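Local coordinates for protein xylan esterase, putative, AXE2C (Cellvibrio japonicus, PDB 2WAA) that removes acetyl groups from acetylated xylan and glucomannan during the breakdown of plant cell wall polysaccharides, at residues 233-238 and 274-279; 269-274 and 303-308. All blocks are in the same frame, centred on the assembly; numbering follows the deposited sequence.

Interaction 1: residues 233-238 and 274-279. With ACT (acetate ion), chain C.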
ATOM      1  N   ILE A 233      -4.292 -11.182   5.478  1.00  8.42           N
ATOM      2  CA  ILE A 233      -5.632 -11.336   4.876  1.00  8.17           C
ATOM      3  C   ILE A 233      -6.479 -12.165   5.836  1.00  8.65           C
ATOM      4  O   ILE A 233      -5.932 -12.878   6.707  1.00  9.39           O
ATOM      5  CB  ILE A 233      -5.521 -12.036   3.492  1.00  7.79           C
ATOM      6  CG1 ILE A 233      -6.813 -11.926   2.706  1.00  7.74           C
ATOM      7  CG2 ILE A 233      -5.083 -13.516   3.661  1.00  8.33           C
ATOM      8  CD1 ILE A 233      -7.023 -10.463   2.104  1.00  7.43           C
ATOM      9  N   GLY A 234      -7.802 -12.083   5.703  1.00  9.05           N
ATOM     10  CA  GLY A 234      -8.662 -12.943   6.496  1.00  9.05           C
ATOM     11  C   GLY A 234      -9.941 -12.334   7.060  1.00  9.81           C
ATOM     12  O   GLY A 234     -10.950 -13.034   7.107  1.00 10.37           O
ATOM     13  N   THR A 235      -9.919 -11.068   7.505  1.00  7.79           N
ATOM     14  CA  THR A 235     -11.111 -10.467   8.110  1.00  9.46           C
ATOM     15  C   THR A 235     -12.354 -10.760   7.253  1.00  9.46           C
ATOM     16  O   THR A 235     -13.393 -11.179   7.770  1.00  9.92           O
ATOM     17  CB  THR A 235     -10.972  -8.972   8.190  1.00  8.65           C
ATOM     18  OG1 THR A 235      -9.793  -8.689   8.963  1.00 12.41           O
ATOM     19  CG2 THR A 235     -12.192  -8.337   8.894  1.00  9.82           C
ATOM     20  N   ASN A 236     -12.263 -10.533   5.956  1.00  8.80           N
ATOM     21  CA  ASN A 236     -13.499 -10.601   5.151  1.00  9.20           C
ATOM     22  C   ASN A 236     -13.947 -12.032   4.907  1.00 10.09           C
ATOM     23  O   ASN A 236     -15.150 -12.298   4.745  1.00 10.04           O
ATOM     24  CB  ASN A 236     -13.320  -9.779   3.856  1.00  8.96           C
ATOM     25  CG  ASN A 236     -13.076  -8.313   4.171  1.00  7.22           C
ATOM     26  OD1 ASN A 236     -13.867  -7.699   4.915  1.00  9.69           O
ATOM     27  ND2 ASN A 236     -11.932  -7.745   3.678  1.00  7.93           N
ATOM     28  N   ASP A 237     -12.994 -12.966   4.852  1.00 11.38           N
ATOM     29  CA  ASP A 237     -13.354 -14.375   4.744  1.00 11.29           C
ATOM     30  C   ASP A 237     -14.214 -14.827   5.917  1.00 12.44           C
ATOM     31  O   ASP A 237     -15.021 -15.770   5.780  1.00 12.48           O
ATOM     32  CB  ASP A 237     -12.119 -15.264   4.713  1.00 11.43           C
ATOM     33  CG  ASP A 237     -11.284 -15.028   3.476  1.00 12.30           C
ATOM     34  OD1 ASP A 237     -11.806 -15.296   2.362  1.00 10.70           O
ATOM     35  OD2 ASP A 237     -10.131 -14.548   3.627  1.00  9.56           O
ATOM     36  N   PHE A 238     -13.964 -14.228   7.092  1.00 12.53           N
ATOM     37  CA  PHE A 238     -14.678 -14.607   8.347  1.00 13.00           C
ATOM     38  C   PHE A 238     -15.926 -13.770   8.626  1.00 14.90           C
ATOM     39  O   PHE A 238     -16.667 -14.039   9.588  1.00 14.49           O
ATOM     40  CB  PHE A 238     -13.701 -14.543   9.559  1.00 13.03           C
ATOM     41  CG  PHE A 238     -12.724 -15.680   9.568  1.00 12.41           C
ATOM     42  CD1 PHE A 238     -11.811 -15.812   8.529  1.00 14.38           C
ATOM     43  CD2 PHE A 238     -12.749 -16.653  10.547  1.00 12.19           C
ATOM     44  CE1 PHE A 238     -10.913 -16.875   8.489  1.00 11.43           C
ATOM     45  CE2 PHE A 238     -11.872 -17.719  10.532  1.00 11.38           C
ATOM     46  CZ  PHE A 238     -10.944 -17.857   9.501  1.00 13.63           C
ATOM     47  N   ALA A 274      -6.004  -7.323  12.762  1.00  9.45           N
ATOM     48  CA  ALA A 274      -6.494  -6.666  13.970  1.00  9.85           C
ATOM     49  C   ALA A 274      -7.997  -6.649  14.173  1.00  9.55           C
ATOM     50  O   ALA A 274      -8.446  -6.297  15.268  1.00  9.35           O
ATOM     51  CB  ALA A 274      -6.013  -5.217  13.988  1.00 10.72           C
ATOM     52  N   ILE A 275      -8.780  -6.904  13.131  1.00  8.93           N
ATOM     53  CA  ILE A 275     -10.243  -6.739  13.277  1.00  8.69           C
ATOM     54  C   ILE A 275     -10.912  -7.961  13.940  1.00 10.00           C
ATOM     55  O   ILE A 275     -11.765  -7.779  14.823  1.00  9.98           O
ATOM     56  CB  ILE A 275     -10.927  -6.407  11.917  1.00  7.56           C
ATOM     57  CG1 ILE A 275     -10.530  -4.975  11.516  1.00  9.18           C
ATOM     58  CG2 ILE A 275     -12.413  -6.526  12.070  1.00  9.29           C
ATOM     59  CD1 ILE A 275     -11.012  -4.599  10.124  1.00  7.83           C
ATOM     60  N   LEU A 276     -10.514  -9.175  13.533  1.00  8.94           N
ATOM     61  CA  LEU A 276     -11.158 -10.377  14.051  1.00 10.28           C
ATOM     62  C   LEU A 276     -10.913 -10.510  15.530  1.00 10.79           C
ATOM     63  O   LEU A 276      -9.856 -10.134  16.062  1.00 10.66           O
ATOM     64  CB  LEU A 276     -10.619 -11.649  13.375  1.00 10.08           C
ATOM     65  CG  LEU A 276     -10.962 -11.736  11.889  1.00 11.27           C
ATOM     66  CD1 LEU A 276     -10.390 -13.064  11.386  1.00 13.85           C
ATOM     67  CD2 LEU A 276     -12.454 -11.619  11.654  1.00 11.31           C
ATOM     68  N   ASN A 277     -11.897 -11.066  16.195  1.00 11.51           N
ATOM     69  CA  ASN A 277     -11.817 -11.169  17.630  1.00 12.92           C
ATOM     70  C   ASN A 277     -12.413 -12.486  18.013  1.00 13.30           C
ATOM     71  O   ASN A 277     -13.046 -13.148  17.166  1.00 11.84           O
ATOM     72  CB  ASN A 277     -12.681 -10.089  18.216  1.00 15.29           C
ATOM     73  CG  ASN A 277     -12.342  -9.779  19.585  1.00 19.05           C
ATOM     74  OD1 ASN A 277     -11.308 -10.262  20.138  1.00 22.69           O
ATOM     75  ND2 ASN A 277     -13.196  -8.962  20.203  1.00 23.85           N
ATOM     76  N   GLY A 278     -12.209 -12.874  19.276  1.00 13.33           N
ATOM     77  CA  GLY A 278     -12.898 -14.063  19.785  1.00 13.13           C
ATOM     78  C   GLY A 278     -12.748 -15.340  18.982  1.00 11.93           C
ATOM     79  O   GLY A 278     -11.648 -15.714  18.641  1.00 11.21           O
ATOM     80  N   ASP A 279     -13.851 -16.038  18.721  1.00 11.38           N
ATOM     81  CA  ASP A 279     -13.790 -17.335  18.073  1.00 11.03           C
ATOM     82  C   ASP A 279     -13.253 -17.196  16.671  1.00 10.77           C
ATOM     83  O   ASP A 279     -12.538 -18.072  16.198  1.00 11.34           O
ATOM     84  CB  ASP A 279     -15.173 -18.035  17.955  1.00 11.08           C
ATOM     85  CG  ASP A 279     -15.774 -18.435  19.325  1.00 14.51           C
ATOM     86  OD1 ASP A 279     -15.032 -18.506  20.338  1.00 13.54           O
ATOM     87  OD2 ASP A 279     -17.009 -18.681  19.359  1.00 15.55           O
TER
HETATM   88  C   ACT C1343     -12.090  -4.765   5.259  1.00 15.00           C
HETATM   89  O   ACT C1343     -13.123  -4.006   5.263  1.00 15.14           O
HETATM   90  OXT ACT C1343     -11.547  -4.930   4.142  1.00 13.71           O
HETATM   91  CH3 ACT C1343     -11.531  -5.424   6.491  1.00 15.63           C
HETATM   92  O   HOH W   1      -8.497  -9.287  11.375  1.00  9.28           O
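Leu276 packs both of its methyl groups against the turn formed by Thr235 to Phe238. Leu276 CD2 lies 3.8 Å from Phe238 CB and also covers Thr235 CA; Leu276 CD1 sits obliquely by the ring. The side chains of Phe238 and Leu276 cross at about a right angle. Thr235 CG2, 3.7 Å from Ile275 CG2, completes this tight apolar part. With chi1 at -58°, OG1 lies beside the backbone N and CG2 anti to it, which sends the methyl to Ile275 and the hydroxyl to a water. That water, 2.8 Å from Thr235 OG1, accepts from Leu276 N on the looser side; no direct hydrogen bond joins the two segments. From Asn277 on the chain leaves toward solvent. Ile275 CD1 and Thr235 CG2 border the methyl of an acetate ion, probably from the crystallisation liquor, whose OXT takes a nearly straight bond (169°) from Asn236 ND2, itself also bonded to Arg187 O. Ser141 N, Gly186 N and His316 NE2 also hold the acetate, consistent with an SGNH-type oxyanion hole in which Asn236 is the inferred transition-state stabiliser. Segments 233-238 and 274-279 follow parallel strands 228-231 and 267-270, and Phe238 packs on Ala283 and Leu284 of helix 278-295.

Interaction 2: residues 269-274 and 303-308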
ATOM      1  N   VAL A 269       5.618 -13.841   6.479  1.00  9.65           N
ATOM      2  CA  VAL A 269       5.056 -13.778   7.836  1.00  9.03           C
ATOM      3  C   VAL A 269       3.539 -13.713   7.716  1.00  9.06           C
ATOM      4  O   VAL A 269       3.018 -12.808   7.052  1.00  9.63           O
ATOM      5  CB  VAL A 269       5.615 -12.562   8.609  1.00  8.27           C
ATOM      6  CG1 VAL A 269       4.960 -12.453   9.970  1.00  9.03           C
ATOM      7  CG2 VAL A 269       7.102 -12.745   8.807  1.00 10.04           C
ATOM      8  N   LEU A 270       2.823 -14.664   8.342  1.00  8.89           N
ATOM      9  CA  LEU A 270       1.387 -14.690   8.274  1.00  8.33           C
ATOM     10  C   LEU A 270       0.829 -14.123   9.558  1.00  9.57           C
ATOM     11  O   LEU A 270       1.372 -14.352  10.639  1.00  9.61           O
ATOM     12  CB  LEU A 270       0.859 -16.132   8.100  1.00  8.04           C
ATOM     13  CG  LEU A 270       1.551 -16.906   6.975  1.00  8.26           C
ATOM     14  CD1 LEU A 270       0.948 -18.297   6.843  1.00  7.82           C
ATOM     15  CD2 LEU A 270       1.359 -16.137   5.695  1.00  7.95           C
ATOM     16  N   THR A 271      -0.254 -13.374   9.447  1.00  9.74           N
ATOM     17  CA  THR A 271      -0.881 -12.841  10.660  1.00 10.66           C
ATOM     18  C   THR A 271      -2.388 -12.724  10.436  1.00  9.60           C
ATOM     19  O   THR A 271      -2.829 -12.520   9.299  1.00  8.58           O
ATOM     20  CB  THR A 271      -0.265 -11.437  11.033  1.00 12.52           C
ATOM     21  OG1 THR A 271      -0.949 -10.959  12.189  1.00 15.66           O
ATOM     22  CG2 THR A 271      -0.532 -10.453   9.962  1.00 10.50           C
ATOM     23  N   GLU A 272      -3.183 -12.864  11.498  1.00  9.34           N
ATOM     24  CA  GLU A 272      -4.646 -12.813  11.349  1.00 10.00           C
ATOM     25  C   GLU A 272      -5.210 -11.399  11.240  1.00  9.52           C
ATOM     26  O   GLU A 272      -6.365 -11.216  10.951  1.00 10.44           O
ATOM     27  CB  GLU A 272      -5.326 -13.552  12.525  1.00 11.59           C
ATOM     28  CG  GLU A 272      -5.234 -12.854  13.881  1.00 11.68           C
ATOM     29  CD  GLU A 272      -3.975 -13.185  14.671  1.00 15.02           C
ATOM     30  OE1 GLU A 272      -2.979 -13.678  14.104  1.00 14.09           O
ATOM     31  OE2 GLU A 272      -3.970 -12.924  15.894  1.00 19.07           O
ATOM     32  N   GLY A 273      -4.402 -10.403  11.548  1.00  9.60           N
ATOM     33  CA  GLY A 273      -4.886  -9.034  11.487  1.00 10.79           C
ATOM     34  C   GLY A 273      -5.589  -8.578  12.774  1.00 10.64           C
ATOM     35  O   GLY A 273      -5.762  -9.352  13.749  1.00 11.54           O
ATOM     36  N   ALA A 274      -6.004  -7.323  12.762  1.00  9.45           N
ATOM     37  CA  ALA A 274      -6.494  -6.666  13.970  1.00  9.85           C
ATOM     38  C   ALA A 274      -7.997  -6.649  14.173  1.00  9.55           C
ATOM     39  O   ALA A 274      -8.446  -6.297  15.268  1.00  9.35           O
ATOM     40  CB  ALA A 274      -6.013  -5.217  13.988  1.00 10.72           C
ATOM     41  N   ALA A 303       3.322 -14.027  13.151  1.00 10.83           N
ATOM     42  CA  ALA A 303       3.423 -12.955  14.129  1.00 12.17           C
ATOM     43  C   ALA A 303       2.066 -12.801  14.821  1.00 12.97           C
ATOM     44  O   ALA A 303       1.047 -12.771  14.141  1.00 13.04           O
ATOM     45  CB  ALA A 303       3.797 -11.636  13.455  1.00 11.60           C
ATOM     46  N   SER A 304       2.051 -12.707  16.140  1.00 13.17           N
ATOM     47  CA  SER A 304       0.778 -12.578  16.833  1.00 14.83           C
ATOM     48  C   SER A 304       0.370 -11.111  16.890  1.00 16.05           C
ATOM     49  O   SER A 304       1.194 -10.188  16.813  1.00 14.97           O
ATOM     50  CB  SER A 304       0.880 -13.148  18.272  1.00 13.97           C
ATOM     51  OG  SER A 304       1.924 -12.518  19.003  1.00 14.87           O
ATOM     52  N   SER A 305      -0.905 -10.873  17.122  1.00 17.02           N
ATOM     53  CA  SER A 305      -1.284  -9.479  17.269  1.00 17.81           C
ATOM     54  C   SER A 305      -2.491  -9.328  18.138  1.00 15.67           C
ATOM     55  O   SER A 305      -3.176 -10.321  18.427  1.00 13.73           O
ATOM     56  CB  SER A 305      -1.628  -8.949  15.925  1.00 17.45           C
ATOM     57  OG  SER A 305      -2.608  -9.798  15.409  1.00 19.82           O
ATOM     58  N   SER A 306      -2.731  -8.088  18.541  1.00 14.40           N
ATOM     59  CA  SER A 306      -3.849  -7.768  19.384  1.00 13.53           C
ATOM     60  C   SER A 306      -5.018  -7.461  18.487  1.00 12.88           C
ATOM     61  O   SER A 306      -4.843  -6.957  17.389  1.00 12.50           O
ATOM     62  CB  SER A 306      -3.559  -6.497  20.210  1.00 15.01           C
ATOM     63  OG  SER A 306      -2.598  -6.800  21.205  1.00 21.50           O
ATOM     64  N   HIS A 307      -6.206  -7.649  19.012  1.00 10.17           N
ATOM     65  CA  HIS A 307      -7.391  -7.063  18.382  1.00 10.24           C
ATOM     66  C   HIS A 307      -7.464  -5.575  18.688  1.00 10.94           C
ATOM     67  O   HIS A 307      -7.223  -5.155  19.824  1.00 10.19           O
ATOM     68  CB  HIS A 307      -8.632  -7.768  18.954  1.00  9.26           C
ATOM     69  CG  HIS A 307      -9.921  -7.045  18.694  1.00  8.74           C
ATOM     70  ND1 HIS A 307     -10.506  -6.995  17.453  1.00 10.65           N
ATOM     71  CD2 HIS A 307     -10.792  -6.435  19.545  1.00 10.97           C
ATOM     72  CE1 HIS A 307     -11.662  -6.346  17.532  1.00  9.48           C
ATOM     73  NE2 HIS A 307     -11.855  -5.992  18.788  1.00 11.28           N
ATOM     74  N   HIS A 308      -7.783  -4.756  17.679  1.00 11.06           N
ATOM     75  CA  HIS A 308      -8.085  -3.342  17.908  1.00 10.79           C
ATOM     76  C   HIS A 308      -9.494  -3.072  17.471  1.00 11.18           C
ATOM     77  O   HIS A 308      -9.881  -3.452  16.382  1.00 11.10           O
ATOM     78  CB  HIS A 308      -7.089  -2.461  17.157  1.00 10.77           C
ATOM     79  CG  HIS A 308      -5.690  -2.661  17.633  1.00 12.90           C
ATOM     80  ND1 HIS A 308      -5.200  -2.034  18.765  1.00 13.58           N
ATOM     81  CD2 HIS A 308      -4.706  -3.480  17.193  1.00 13.22           C
ATOM     82  CE1 HIS A 308      -3.960  -2.433  18.977  1.00 14.27           C
ATOM     83  NE2 HIS A 308      -3.634  -3.311  18.042  1.00 13.24           N
TER
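Ala274 O receives two donors from the opposing segment: His308 N, 2.9 Å away in the carbonyl plane on a lone pair, and His307 ND1, whose bond is weak and strongly bent. A CA-H...O contact adds to these, His307 CA lying 3.4 Å from Ala274 O. The methyl of Ala274 meets the edge of the His308 ring in its plane, Ala274 CB to His308 CD2 3.9 Å. At the other end Ala303 N gives a fairly straight bond (163°) to Leu270 O at 3.2 Å, and Val269 CG1 packs on Ala303 CB. Between these ends the links are weak: Thr271 OG1, placed anti to the backbone N (chi1 178°), donates to Ala303 O at 3.3 Å, and Ser305 OG donates to Glu272 OE2 at 3.4 Å. Segment 269-274 holds the last residues of strand 267-270 and runs on beyond it, and 303-308 follows strand 300-302; end to end the two run nearly parallel, 13° apart, at the C-terminal edge of the sheet, where an alpha/beta fold of the SGNH type carries its catalytic loops. Glu272 bends at chi2 to bring its carboxylate toward Ser305. Its stronger partners hold that group in place: Tyr302 OH bonds OE1, and Lys281 of helix 278-295 forms a salt bridge with OE2 while also bonding Ser305 O. From helix 319-337, Met325 touches both Ala274 and His308, and Glu328 bonds Ser306 OG.

From the N terminus, segment 233-238 comes first, just after strand 228-231, and interaction 1 closes the loop that runs through helix 245-262 and strand 267-270 to 274-279. Interaction 2 starts at 269-274, inside that loop, and closes a second one through helix 278-295 and strand 300-302 to 303-308. The two therefore cross along the chain, sharing Ala274, and their centres lie about 9 Å apart. They touch where His307 ND1 lies 3.0 Å from Ile275 O. Together they join the ends of three successive parallel strands: interaction 1 reaches back to the short helical turn carrying Asn236, and interaction 2 leads on toward Asp314 and His316.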